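Local coordinates for BDI_3064 protein (Parabacteroides distasonis ATCC 8503, PDB 5Z06) that hydrolyses linear beta-1,2-glucan and beta-1,2-glucooligosaccharides of four or more units as an exo-type enzyme, releasing sophorose from the non-reducing end, at residues 636-639 / 640-643. Numbering follows the deposited sequence.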
# COMPACT_ATOMS: atom_id res chain seq x y z
N ARG A 636 -17.79 6.32 3.07
CA ARG A 636 -19.18 6.29 2.64
C ARG A 636 -19.35 6.55 1.17
O ARG A 636 -20.21 5.96 0.59
CB ARG A 636 -20.05 7.26 3.40
CG ARG A 636 -20.35 6.78 4.80
CD ARG A 636 -21.00 7.88 5.59
NE ARG A 636 -21.34 7.37 6.91
CZ ARG A 636 -21.21 8.03 8.06
NH1 ARG A 636 -20.75 9.26 8.08
NH2 ARG A 636 -21.54 7.45 9.19
N ASN A 637 -18.55 7.45 0.60
CA ASN A 637 -18.70 7.82 -0.82
C ASN A 637 -17.79 7.02 -1.72
O ASN A 637 -18.24 6.56 -2.76
CB ASN A 637 -18.47 9.31 -1.03
CG ASN A 637 -19.47 10.14 -0.29
OD1 ASN A 637 -20.66 9.80 -0.26
ND2 ASN A 637 -19.00 11.20 0.36
N HIS A 638 -16.52 6.86 -1.32
CA HIS A 638 -15.54 6.12 -2.12
C HIS A 638 -15.29 4.69 -1.71
O HIS A 638 -14.45 4.03 -2.30
CB HIS A 638 -14.22 6.87 -2.15
CG HIS A 638 -14.37 8.27 -2.63
ND1 HIS A 638 -15.20 8.59 -3.69
CD2 HIS A 638 -13.87 9.43 -2.16
CE1 HIS A 638 -15.17 9.90 -3.86
NE2 HIS A 638 -14.37 10.43 -2.96
N GLY A 639 -16.02 4.18 -0.74
CA GLY A 639 -15.71 2.90 -0.16
C GLY A 639 -15.82 1.74 -1.11
O GLY A 639 -15.05 0.81 -1.00
N SER A 640 -16.76 1.82 -2.07
CA SER A 640 -16.91 0.76 -3.08
C SER A 640 -15.60 0.35 -3.73
O SER A 640 -15.39 -0.82 -4.01
CB SER A 640 -17.88 1.20 -4.16
OG SER A 640 -17.40 2.38 -4.74
N PHE A 641 -14.73 1.33 -3.98
CA PHE A 641 -13.39 1.06 -4.50
C PHE A 641 -12.28 1.32 -3.51
O PHE A 641 -11.24 0.73 -3.65
CB PHE A 641 -13.10 1.87 -5.77
CG PHE A 641 -13.02 3.35 -5.56
CD1 PHE A 641 -11.82 3.95 -5.23
CD2 PHE A 641 -14.14 4.15 -5.74
CE1 PHE A 641 -11.73 5.31 -5.05
CE2 PHE A 641 -14.07 5.52 -5.54
CZ PHE A 641 -12.86 6.10 -5.20
N LEU A 642 -12.49 2.21 -2.55
CA LEU A 642 -11.41 2.67 -1.68
C LEU A 642 -11.28 1.94 -0.35
O LEU A 642 -10.23 1.97 0.26
CB LEU A 642 -11.55 4.17 -1.43
CG LEU A 642 -10.37 4.91 -0.83
CD1 LEU A 642 -9.15 4.70 -1.70
CD2 LEU A 642 -10.68 6.40 -0.76
N TRP A 643 -12.36 1.30 0.12
CA TRP A 643 -12.33 0.58 1.39
C TRP A 643 -12.09 -0.90 1.15
O TRP A 643 -12.77 -1.52 0.38
CB TRP A 643 -13.63 0.74 2.13
CG TRP A 643 -13.64 0.03 3.41
CD1 TRP A 643 -14.30 -1.11 3.69
CD2 TRP A 643 -12.95 0.40 4.60
NE1 TRP A 643 -14.08 -1.49 4.98
CE2 TRP A 643 -13.26 -0.57 5.58
CE3 TRP A 643 -12.12 1.48 4.95
CZ2 TRP A 643 -12.76 -0.51 6.88
CZ3 TRP A 643 -11.61 1.54 6.26
CH2 TRP A 643 -11.94 0.54 7.21
O HOH W 1 -18.51 3.83 -2.82
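His638 and Phe641, three residues apart, illustrate how a short helical turn can bring two aromatic side chains alongside each other. The two point the same way, and the far end of the phenyl ring does the touching: CZ of Phe641 lies 3.4 Å from CB of His638 and also approaches CG and ND1 of the imidazole. Their planes are inclined by 40°, so the rings meet obliquely. Phe641 owes this placement to its first torsion (chi1 67°), which sets CG between its own backbone N and carbonyl carbon and folds the ring back over the backbone of His638. One phenyl face is thereby brought over the carbonyl of His638, whose O sits 3.4 Å above the ring plane near its centre. His638 O accepts two hydrogen bonds, from Leu642 N at 2.7 Å, in the carbonyl plane, and from Phe641 N at 3.2 Å, above that plane. These bonds lead from the loop after helix 624-636 into the short helix 639-642, within the Glycoamylase-like region; a water bridges the junction, donating to Asn637 O and accepting from Ser640 N. Leu642 adds an aliphatic contact at the base of the histidine side chain: with CG anti to the backbone N (chi1 -166°), its CD2 reaches CB of His638 at 3.8 Å. At the end of the helix, Trp643 N bonds to Gly639 O at 3.0 Å, and CB of Trp643 rests against the glycine CA. From there the indole leads away to pack on helix 284-297, and it also meets the rings of Tyr635 (helix 624-636) and Phe648 edge-to-face, while the imidazole of His638 meets the ring of Phe652.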